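Local coordinates for fibronectin type III domain-containing protein (Simiduia agarivorans, PDB 6P2K) that probably hydrolyses the beta-1,4-glucan backbone of polysaccharides such as xyloglucan, this chain being the beta-propeller, family 74 glycoside hydrolase part of a longer protein, at residues B[207-212]-B[228-233]; B[236-241]-B[262-267]; B[630-635]-B[650-655]. One frame throughout, in Å; residues are numbered along the deposited sequence.

Contact 1 of 3, residues B[207-212]-B[228-233]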
loop_
_atom_site.group_PDB
_atom_site.type_symbol
_atom_site.label_atom_id
_atom_site.label_comp_id
_atom_site.label_asym_id
_atom_site.label_seq_id
_atom_site.Cartn_x
_atom_site.Cartn_y
_atom_site.Cartn_z
ATOM N N VAL B 207 -10.667 2.994 -66.715
ATOM C CA VAL B 207 -10.351 2.367 -65.440
ATOM C C VAL B 207 -11.226 2.894 -64.307
ATOM O O VAL B 207 -11.619 2.125 -63.428
ATOM C CB VAL B 207 -8.847 2.513 -65.103
ATOM C CG1 VAL B 207 -8.543 3.830 -64.404
ATOM C CG2 VAL B 207 -8.381 1.343 -64.250
ATOM N N ARG B 208 -11.564 4.187 -64.307
ATOM C CA ARG B 208 -12.288 4.807 -63.194
ATOM C C ARG B 208 -13.404 5.701 -63.724
ATOM O O ARG B 208 -13.302 6.935 -63.697
ATOM C CB ARG B 208 -11.337 5.581 -62.274
ATOM C CG ARG B 208 -10.361 6.524 -62.965
ATOM C CD ARG B 208 -9.330 7.072 -61.977
ATOM N NE ARG B 208 -8.423 6.036 -61.492
ATOM C CZ ARG B 208 -8.412 5.573 -60.247
ATOM N NH1 ARG B 208 -9.261 6.051 -59.348
ATOM N NH2 ARG B 208 -7.549 4.629 -59.899
ATOM N N PRO B 209 -14.508 5.107 -64.185
ATOM C CA PRO B 209 -15.587 5.919 -64.766
ATOM C C PRO B 209 -16.420 6.655 -63.732
ATOM O O PRO B 209 -17.023 7.683 -64.065
ATOM C CB PRO B 209 -16.439 4.889 -65.525
ATOM C CG PRO B 209 -15.714 3.557 -65.384
ATOM C CD PRO B 209 -14.843 3.676 -64.185
ATOM N N TRP B 210 -16.472 6.173 -62.494
ATOM C CA TRP B 210 -17.423 6.684 -61.516
ATOM C C TRP B 210 -16.877 7.923 -60.821
ATOM O O TRP B 210 -15.776 7.900 -60.262
ATOM C CB TRP B 210 -17.749 5.607 -60.483
ATOM C CG TRP B 210 -18.496 4.448 -61.054
ATOM C CD1 TRP B 210 -18.763 4.212 -62.370
ATOM C CD2 TRP B 210 -19.068 3.355 -60.327
ATOM N NE1 TRP B 210 -19.474 3.046 -62.510
ATOM C CE2 TRP B 210 -19.674 2.498 -61.270
ATOM C CE3 TRP B 210 -19.132 3.019 -58.971
ATOM C CZ2 TRP B 210 -20.330 1.327 -60.902
ATOM C CZ3 TRP B 210 -19.787 1.855 -58.606
ATOM C CH2 TRP B 210 -20.377 1.024 -59.569
ATOM N N ASN B 211 -17.651 9.003 -60.854
ATOM C CA ASN B 211 -17.321 10.203 -60.102
ATOM C C ASN B 211 -17.925 10.123 -58.707
ATOM O O ASN B 211 -19.085 9.734 -58.541
ATOM C CB ASN B 211 -17.828 11.457 -60.812
ATOM C CG ASN B 211 -17.713 12.693 -59.945
ATOM O OD1 ASN B 211 -18.701 13.175 -59.393
ATOM N ND2 ASN B 211 -16.497 13.203 -59.806
ATOM N N LYS B 212 -17.130 10.496 -57.707
ATOM C CA LYS B 212 -17.551 10.464 -56.310
ATOM C C LYS B 212 -17.733 11.873 -55.756
ATOM O O LYS B 212 -17.336 12.176 -54.631
ATOM C CB LYS B 212 -16.553 9.680 -55.463
ATOM C CG LYS B 212 -16.400 8.230 -55.889
ATOM C CD LYS B 212 -17.732 7.493 -55.811
ATOM C CE LYS B 212 -17.583 6.027 -56.193
ATOM N NZ LYS B 212 -18.828 5.255 -55.926
ATOM N N ALA B 228 -13.425 7.108 -59.355
ATOM C CA ALA B 228 -13.185 5.813 -58.741
ATOM C C ALA B 228 -13.418 4.702 -59.750
ATOM O O ALA B 228 -14.178 4.860 -60.710
ATOM C CB ALA B 228 -14.098 5.594 -57.533
ATOM N N GLU B 229 -12.758 3.571 -59.515
ATOM C CA GLU B 229 -13.041 2.372 -60.288
ATOM C C GLU B 229 -14.515 2.007 -60.145
ATOM O O GLU B 229 -15.170 2.348 -59.155
ATOM C CB GLU B 229 -12.157 1.214 -59.821
ATOM C CG GLU B 229 -10.660 1.509 -59.824
ATOM C CD GLU B 229 -9.805 0.250 -59.792
ATOM O OE1 GLU B 229 -10.350 -0.847 -60.053
ATOM O OE2 GLU B 229 -8.591 0.357 -59.499
ATOM N N ALA B 230 -15.042 1.317 -61.151
ATOM C CA ALA B 230 -16.454 0.936 -61.167
ATOM C C ALA B 230 -16.661 -0.395 -60.440
ATOM O O ALA B 230 -17.121 -1.387 -61.004
ATOM C CB ALA B 230 -16.966 0.873 -62.601
ATOM N N LYS B 231 -16.302 -0.399 -59.156
ATOM C CA LYS B 231 -16.442 -1.582 -58.318
ATOM C C LYS B 231 -17.511 -1.355 -57.266
ATOM O O LYS B 231 -17.499 -0.316 -56.592
ATOM C CB LYS B 231 -15.117 -1.934 -57.638
ATOM C CG LYS B 231 -14.044 -2.389 -58.592
ATOM C CD LYS B 231 -12.682 -1.883 -58.176
ATOM C CE LYS B 231 -11.666 -3.005 -58.180
ATOM N NZ LYS B 231 -10.590 -2.777 -57.181
ATOM N N PRO B 232 -18.427 -2.306 -57.076
ATOM C CA PRO B 232 -19.576 -2.060 -56.194
ATOM C C PRO B 232 -19.196 -1.994 -54.722
ATOM O O PRO B 232 -19.552 -1.038 -54.025
ATOM C CB PRO B 232 -20.500 -3.256 -56.472
ATOM C CG PRO B 232 -19.892 -3.992 -57.650
ATOM C CD PRO B 232 -18.439 -3.669 -57.629
ATOM N N ASP B 233 -18.478 -3.009 -54.244
ATOM C CA ASP B 233 -18.149 -3.117 -52.829
ATOM C C ASP B 233 -17.046 -2.126 -52.474
ATOM O O ASP B 233 -15.936 -2.196 -53.016
ATOM C CB ASP B 233 -17.726 -4.544 -52.491
ATOM C CG ASP B 233 -17.818 -4.845 -51.005
ATOM O OD1 ASP B 233 -17.734 -3.896 -50.193
ATOM O OD2 ASP B 233 -17.983 -6.031 -50.648
#

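Contact 2 of 3, residues B[236-241]-B[262-267]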
loop_
_atom_site.group_PDB
_atom_site.type_symbol
_atom_site.label_atom_id
_atom_site.label_comp_id
_atom_site.label_asym_id
_atom_site.label_seq_id
_atom_site.Cartn_x
_atom_site.Cartn_y
_atom_site.Cartn_z
ATOM N N TYR B 236 -13.277 -3.104 -51.225
ATOM C CA TYR B 236 -12.201 -3.446 -52.148
ATOM C C TYR B 236 -12.033 -2.394 -53.236
ATOM O O TYR B 236 -11.418 -2.662 -54.271
ATOM C CB TYR B 236 -12.447 -4.832 -52.747
ATOM C CG TYR B 236 -12.802 -5.844 -51.684
ATOM C CD1 TYR B 236 -11.835 -6.327 -50.812
ATOM C CD2 TYR B 236 -14.108 -6.287 -51.527
ATOM C CE1 TYR B 236 -12.156 -7.239 -49.826
ATOM C CE2 TYR B 236 -14.438 -7.198 -50.545
ATOM C CZ TYR B 236 -13.459 -7.671 -49.698
ATOM O OH TYR B 236 -13.782 -8.579 -48.717
ATOM N N ASN B 237 -12.577 -1.199 -53.015
ATOM C CA ASN B 237 -12.392 -0.044 -53.892
ATOM C C ASN B 237 -11.859 1.071 -52.997
ATOM O O ASN B 237 -12.634 1.771 -52.338
ATOM C CB ASN B 237 -13.700 0.345 -54.578
ATOM C CG ASN B 237 -13.494 1.296 -55.739
ATOM O OD1 ASN B 237 -12.368 1.680 -56.053
ATOM N ND2 ASN B 237 -14.586 1.680 -56.388
ATOM N N THR B 238 -10.534 1.226 -52.965
ATOM C CA THR B 238 -9.875 2.051 -51.966
ATOM C C THR B 238 -9.110 3.240 -52.530
ATOM O O THR B 238 -8.664 4.087 -51.747
ATOM C CB THR B 238 -8.900 1.197 -51.139
ATOM O OG1 THR B 238 -7.749 0.881 -51.933
ATOM C CG2 THR B 238 -9.568 -0.098 -50.703
ATOM N N ASN B 239 -8.943 3.334 -53.847
ATOM C CA ASN B 239 -8.059 4.319 -54.467
ATOM C C ASN B 239 -8.887 5.269 -55.330
ATOM O O ASN B 239 -9.064 5.041 -56.528
ATOM C CB ASN B 239 -6.970 3.612 -55.287
ATOM C CG ASN B 239 -5.901 4.565 -55.789
ATOM O OD1 ASN B 239 -5.623 5.591 -55.170
ATOM N ND2 ASN B 239 -5.288 4.223 -56.917
ATOM N N PHE B 240 -9.392 6.336 -54.716
ATOM C CA PHE B 240 -10.081 7.396 -55.442
ATOM C C PHE B 240 -9.073 8.492 -55.759
ATOM O O PHE B 240 -8.318 8.917 -54.878
ATOM C CB PHE B 240 -11.240 7.982 -54.628
ATOM C CG PHE B 240 -12.344 7.002 -54.299
ATOM C CD1 PHE B 240 -12.243 5.654 -54.614
ATOM C CD2 PHE B 240 -13.495 7.447 -53.667
ATOM C CE1 PHE B 240 -13.266 4.773 -54.299
ATOM C CE2 PHE B 240 -14.519 6.575 -53.350
ATOM C CZ PHE B 240 -14.406 5.236 -53.669
ATOM N N LEU B 241 -9.061 8.954 -57.005
ATOM C CA LEU B 241 -8.089 9.943 -57.442
ATOM C C LEU B 241 -8.764 11.283 -57.707
ATOM O O LEU B 241 -9.916 11.345 -58.142
ATOM C CB LEU B 241 -7.342 9.466 -58.690
ATOM C CG LEU B 241 -6.364 8.327 -58.390
ATOM C CD1 LEU B 241 -5.630 7.878 -59.639
ATOM C CD2 LEU B 241 -5.383 8.751 -57.302
ATOM N N ASN B 262 -3.930 6.083 -51.939
ATOM C CA ASN B 262 -4.881 4.989 -51.739
ATOM C C ASN B 262 -5.944 5.345 -50.696
ATOM O O ASN B 262 -6.122 4.656 -49.691
ATOM C CB ASN B 262 -4.134 3.706 -51.354
ATOM C CG ASN B 262 -4.996 2.465 -51.482
ATOM O OD1 ASN B 262 -5.800 2.342 -52.408
ATOM N ND2 ASN B 262 -4.828 1.533 -50.549
ATOM N N ARG B 263 -6.662 6.438 -50.956
ATOM C CA ARG B 263 -7.726 6.894 -50.073
ATOM C C ARG B 263 -8.993 7.158 -50.873
ATOM O O ARG B 263 -8.942 7.524 -52.051
ATOM C CB ARG B 263 -7.321 8.162 -49.307
ATOM C CG ARG B 263 -6.034 8.025 -48.513
ATOM C CD ARG B 263 -6.136 6.918 -47.477
ATOM N NE ARG B 263 -5.290 7.179 -46.316
ATOM C CZ ARG B 263 -5.389 6.532 -45.157
ATOM N NH1 ARG B 263 -6.297 5.576 -45.002
ATOM N NH2 ARG B 263 -4.577 6.840 -44.155
ATOM N N ARG B 264 -10.137 6.979 -50.212
ATOM C CA ARG B 264 -11.443 7.093 -50.863
ATOM C C ARG B 264 -11.948 8.538 -50.825
ATOM O O ARG B 264 -13.011 8.844 -50.285
ATOM C CB ARG B 264 -12.441 6.150 -50.200
ATOM C CG ARG B 264 -12.034 4.690 -50.191
ATOM C CD ARG B 264 -12.713 3.976 -49.040
ATOM N NE ARG B 264 -12.811 2.534 -49.236
ATOM C CZ ARG B 264 -12.199 1.639 -48.467
ATOM N NH1 ARG B 264 -11.438 2.043 -47.460
ATOM N NH2 ARG B 264 -12.341 0.343 -48.705
ATOM N N TYR B 265 -11.158 9.431 -51.420
ATOM C CA TYR B 265 -11.503 10.847 -51.433
ATOM C C TYR B 265 -12.825 11.070 -52.155
ATOM O O TYR B 265 -13.073 10.493 -53.217
ATOM C CB TYR B 265 -10.395 11.653 -52.109
ATOM C CG TYR B 265 -9.065 11.590 -51.396
ATOM C CD1 TYR B 265 -8.907 12.140 -50.130
ATOM C CD2 TYR B 265 -7.964 10.986 -51.991
ATOM C CE1 TYR B 265 -7.692 12.088 -49.473
ATOM C CE2 TYR B 265 -6.740 10.931 -51.340
ATOM C CZ TYR B 265 -6.613 11.484 -50.081
ATOM O OH TYR B 265 -5.405 11.433 -49.421
ATOM N N TRP B 266 -13.677 11.912 -51.577
ATOM C CA TRP B 266 -14.992 12.143 -52.158
ATOM C C TRP B 266 -15.531 13.487 -51.686
ATOM O O TRP B 266 -14.999 14.109 -50.763
ATOM C CB TRP B 266 -15.949 10.988 -51.822
ATOM C CG TRP B 266 -16.544 10.972 -50.427
ATOM C CD1 TRP B 266 -16.138 11.688 -49.332
ATOM C CD2 TRP B 266 -17.652 10.175 -49.990
ATOM N NE1 TRP B 266 -16.935 11.395 -48.252
ATOM C CE2 TRP B 266 -17.872 10.469 -48.630
ATOM C CE3 TRP B 266 -18.487 9.247 -50.623
ATOM C CZ2 TRP B 266 -18.887 9.865 -47.892
ATOM C CZ3 TRP B 266 -19.495 8.652 -49.889
ATOM C CH2 TRP B 266 -19.684 8.962 -48.537
ATOM N N TYR B 267 -16.607 13.922 -52.339
ATOM C CA TYR B 267 -17.320 15.145 -51.991
ATOM C C TYR B 267 -16.415 16.377 -51.867
ATOM O O TYR B 267 -16.413 17.044 -50.832
ATOM C CB TYR B 267 -18.101 14.948 -50.699
ATOM C CG TYR B 267 -19.374 14.147 -50.833
ATOM C CD1 TYR B 267 -19.334 12.767 -50.959
ATOM C CD2 TYR B 267 -20.615 14.768 -50.808
ATOM C CE1 TYR B 267 -20.495 12.024 -51.068
ATOM C CE2 TYR B 267 -21.783 14.033 -50.917
ATOM C CZ TYR B 267 -21.716 12.661 -51.047
ATOM O OH TYR B 267 -22.874 11.926 -51.153
HETATM O O HOH W 1 -6.101 7.910 -53.605
HETATM O O HOH W 2 -2.875 7.002 -54.759
#

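Contact 3 of 3, residues B[630-635]-B[650-655]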
loop_
_atom_site.group_PDB
_atom_site.type_symbol
_atom_site.label_atom_id
_atom_site.label_comp_id
_atom_site.label_asym_id
_atom_site.label_seq_id
_atom_site.Cartn_x
_atom_site.Cartn_y
_atom_site.Cartn_z
ATOM N N TYR B 630 -44.592 -15.745 -12.651
ATOM C CA TYR B 630 -45.011 -15.432 -14.007
ATOM C C TYR B 630 -43.894 -15.764 -14.986
ATOM O O TYR B 630 -42.719 -15.499 -14.715
ATOM C CB TYR B 630 -45.393 -13.955 -14.126
ATOM C CG TYR B 630 -46.649 -13.593 -13.365
ATOM C CD1 TYR B 630 -47.904 -13.792 -13.926
ATOM C CD2 TYR B 630 -46.578 -13.064 -12.083
ATOM C CE1 TYR B 630 -49.056 -13.469 -13.233
ATOM C CE2 TYR B 630 -47.725 -12.738 -11.382
ATOM C CZ TYR B 630 -48.963 -12.943 -11.964
ATOM O OH TYR B 630 -50.110 -12.623 -11.276
ATOM N N LEU B 631 -44.266 -16.355 -16.120
ATOM C CA LEU B 631 -43.338 -16.646 -17.206
ATOM C C LEU B 631 -43.918 -16.052 -18.479
ATOM O O LEU B 631 -44.983 -16.482 -18.935
ATOM C CB LEU B 631 -43.114 -18.153 -17.356
ATOM C CG LEU B 631 -42.003 -18.613 -18.301
ATOM C CD1 LEU B 631 -40.630 -18.242 -17.748
ATOM C CD2 LEU B 631 -42.096 -20.112 -18.543
ATOM N N MET B 632 -43.223 -15.068 -19.046
ATOM C CA MET B 632 -43.746 -14.258 -20.138
ATOM C C MET B 632 -42.821 -14.355 -21.341
ATOM O O MET B 632 -41.604 -14.170 -21.218
ATOM C CB MET B 632 -43.905 -12.803 -19.693
ATOM C CG MET B 632 -44.555 -11.890 -20.712
ATOM S SD MET B 632 -43.359 -11.028 -21.759
ATOM C CE MET B 632 -42.642 -9.888 -20.577
ATOM N N SER B 633 -43.404 -14.633 -22.504
ATOM C CA SER B 633 -42.664 -14.784 -23.749
ATOM C C SER B 633 -43.095 -13.730 -24.755
ATOM O O SER B 633 -44.293 -13.483 -24.936
ATOM C CB SER B 633 -42.884 -16.183 -24.340
ATOM O OG SER B 633 -42.533 -16.233 -25.716
ATOM N N PHE B 634 -42.115 -13.124 -25.416
ATOM C CA PHE B 634 -42.344 -12.219 -26.539
ATOM C C PHE B 634 -41.695 -12.862 -27.755
ATOM O O PHE B 634 -40.464 -12.902 -27.857
ATOM C CB PHE B 634 -41.771 -10.830 -26.266
ATOM C CG PHE B 634 -41.858 -9.891 -27.441
ATOM C CD1 PHE B 634 -43.048 -9.726 -28.134
ATOM C CD2 PHE B 634 -40.745 -9.165 -27.846
ATOM C CE1 PHE B 634 -43.126 -8.858 -29.210
ATOM C CE2 PHE B 634 -40.815 -8.295 -28.918
ATOM C CZ PHE B 634 -42.007 -8.140 -29.603
ATOM N N ALA B 635 -42.519 -13.376 -28.660
ATOM C CA ALA B 635 -42.040 -14.196 -29.763
ATOM C C ALA B 635 -43.198 -14.408 -30.725
ATOM O O ALA B 635 -44.332 -14.003 -30.460
ATOM C CB ALA B 635 -41.499 -15.542 -29.265
ATOM N N ILE B 650 -47.497 -11.589 -27.026
ATOM C CA ILE B 650 -47.118 -11.782 -25.631
ATOM C C ILE B 650 -47.925 -12.951 -25.086
ATOM O O ILE B 650 -49.161 -12.904 -25.057
ATOM C CB ILE B 650 -47.349 -10.516 -24.790
ATOM C CG1 ILE B 650 -46.550 -9.333 -25.346
ATOM C CG2 ILE B 650 -46.943 -10.774 -23.346
ATOM C CD1 ILE B 650 -45.059 -9.457 -25.146
ATOM N N LEU B 651 -47.230 -14.004 -24.671
ATOM C CA LEU B 651 -47.853 -15.170 -24.061
ATOM C C LEU B 651 -47.452 -15.237 -22.596
ATOM O O LEU B 651 -46.312 -14.920 -22.240
ATOM C CB LEU B 651 -47.448 -16.464 -24.777
ATOM C CG LEU B 651 -47.675 -16.536 -26.289
ATOM C CD1 LEU B 651 -47.563 -17.967 -26.787
ATOM C CD2 LEU B 651 -49.024 -15.957 -26.658
ATOM N N LEU B 652 -48.392 -15.647 -21.751
ATOM C CA LEU B 652 -48.181 -15.682 -20.312
ATOM C C LEU B 652 -48.468 -17.077 -19.780
ATOM O O LEU B 652 -49.392 -17.754 -20.245
ATOM C CB LEU B 652 -49.066 -14.657 -19.593
ATOM C CG LEU B 652 -48.628 -14.249 -18.184
ATOM C CD1 LEU B 652 -47.276 -13.556 -18.225
ATOM C CD2 LEU B 652 -49.674 -13.354 -17.535
ATOM N N SER B 653 -47.671 -17.497 -18.799
ATOM C CA SER B 653 -47.879 -18.757 -18.105
ATOM C C SER B 653 -47.630 -18.543 -16.621
ATOM O O SER B 653 -46.683 -17.845 -16.239
ATOM C CB SER B 653 -46.944 -19.859 -18.629
ATOM O OG SER B 653 -46.829 -20.912 -17.682
ATOM N N THR B 654 -48.477 -19.145 -15.788
ATOM C CA THR B 654 -48.294 -19.113 -14.343
ATOM C C THR B 654 -47.935 -20.478 -13.771
ATOM O O THR B 654 -47.982 -20.660 -12.550
ATOM C CB THR B 654 -49.549 -18.575 -13.654
ATOM O OG1 THR B 654 -50.683 -19.371 -14.026
ATOM C CG2 THR B 654 -49.798 -17.127 -14.052
ATOM N N ASP B 655 -47.571 -21.441 -14.615
ATOM C CA ASP B 655 -47.155 -22.766 -14.161
ATOM C C ASP B 655 -45.875 -23.194 -14.870
ATOM O O ASP B 655 -45.748 -24.318 -15.359
ATOM C CB ASP B 655 -48.271 -23.797 -14.354
ATOM C CG ASP B 655 -48.774 -23.875 -15.788
ATOM O OD1 ASP B 655 -48.252 -23.149 -16.660
ATOM O OD2 ASP B 655 -49.703 -24.672 -16.040
#

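Contact 1 of 3, residues B[207-212]-B[228-233]
With chi1 at -67°, Trp210 holds CG beside its backbone N and anti to its carbonyl carbon, which lays one indole face against Ala230. The CA of Ala230 stands 3.5 Å above the ring plane, over its centre, and its CB is 3.6 Å from the centroid of the five-membered ring, 24° off the normal, a CH-pi contact. The same methyl meets Pro209 CD at 3.9 Å. Without the indole, as with an alanine here, Ala230 is likely to lose the ring face it rests on, and the inverse gamma turn centred on it could shift.

Behind the ring, Trp210 and Ala228 form an antiparallel hydrogen-bonded pair joining strands 210-216 and 222-228. Ala228 N donates to Trp210 O at 2.6 Å, and Trp210 N reaches Ala228 O at 3.2 Å. The aliphatic part of Lys212 lies along Ala228, CE to CB 3.8 Å, while its NZ bonds Tyr167 and Asn184. Arg208 sends NH1 to the carbonyls of Tyr227 and Asn239; its NH2 is 4.4 Å from Glu229 OE2, which lies well out of the guanidinium plane. Backbone bonds and the indole face therefore fix the hairpin end, and the Arg208-Glu229 charges probably add only diffuse attraction.

Contact 2 of 3, residues B[236-241]-B[262-267]
The carbonyl oxygen of Arg263 takes two N-H groups: Phe240 N across the contact, at 3.0 Å with an angle of 151° at the hydrogen and from above the carbonyl plane, and Tyr265 N in a weak bond that closes the inverse gamma turn centred on Arg264. Phe240 keeps CG beside its backbone N (chi1 -62°), which turns the ring toward that turn. Arg264 CA lies over one face, 3.8 Å from the ring centroid, in a CH-pi contact, while Tyr265 O sits at the edge, near the plane, 3.1 Å from Phe240 CD2.

The Arg264 guanidinium stands at 78° to the Phe240 ring. Thr238 CG2 comes over one of its faces, 3.4 Å from Arg264 NH2; Arg264 NE makes a weak bond to Asn237 O, and NH2 finds a further acceptor in Leu234 O. Thr238 OG1 donates to Asn262 OD1 at a modelled 2.5 Å, too short for the exact length to be trusted. On the backbone side of Asn262, a water accepts from Asn262 N and donates to Asn239 OD1, both at 3.1 Å.

The contact thus joins the loop before strand 241-246 to the residues that lead into strand 265-270, the first strand of the following blade. Earlier in that loop, Tyr236 meets Tyr309 and Trp310 of a second subunit.

Contact 3 of 3, residues B[630-635]-B[650-655]
Four backbone hydrogen bonds join Leu631 and Ser633 to Ser653 and Leu651, pairing the two middle strands of a four-stranded antiparallel beta-propeller blade. Leu631 N donates to Ser653 O at 2.8 Å, and Ser653 N returns a bond to Leu631 O at 2.9 Å. The second pair is straighter: Ser633 N meets Leu651 O at 2.9 Å with 170° at the hydrogen, and Leu651 N meets Ser633 O at 3.0 Å. The strand axes run at 161°, close to fully antiparallel. Between these bonded pairs lies the non-hydrogen-bonded pair Met632-Leu652, and Phe634-Ile650 follows beyond Ser633-Leu651; at both, CA-H groups of the second strand point at carbonyl oxygens of the first.

Met632, Phe634, Ile650 and Leu652 share one face of the sheet. Met632 carries CG anti to its backbone N (chi1 -175°), which brings this carbon to Ile650 CG2 at 3.7 Å; its CB rests on Leu652 CD1 at 3.8 Å. The other branch of Ile650 crosses obliquely to Phe634, whose CD1 lies 3.6 Å from Ile650 CD1. This apolar face packs against the next blade, where Ile703 and Met705 of strand 702-709 touch it. On the opposite face, Leu631 and Ser653 touch Trp660, while Leu631 also reaches Val620 and Ala622 of strand 618-625.

At the end of the pair, Tyr630 and Thr654 lie side by side and point the same way, with Thr654 CG2 against the CD1 and CE1 atoms of the ring. The chain leaves the second strand through a turn in which Ser653 OG donates to Asp655 OD1 at 2.8 Å, nearly in line with the carboxylate C-O bond.

How the contacts relate
Going from the N terminus, contact 1 closes the hairpin of strands 210-216 and 222-228, the first two strands of one blade. Contact 2 opens only after it has closed, and joins the loop ahead of strand 241-246 to the residues leading into the strand that begins the following blade. The two follow in series but touch: Glu229 O and Asn237 ND2 form a probable hydrogen bond, Ala228 CB packs on Phe240 CE1, and Lys212 O probably accepts from Tyr267 N, tying the opening strands of the two blades. Contact 3 comes far later, pairing strands within another blade, its centre about 53 Å from that of contact 1 and across the chain's centre. No contact encloses another.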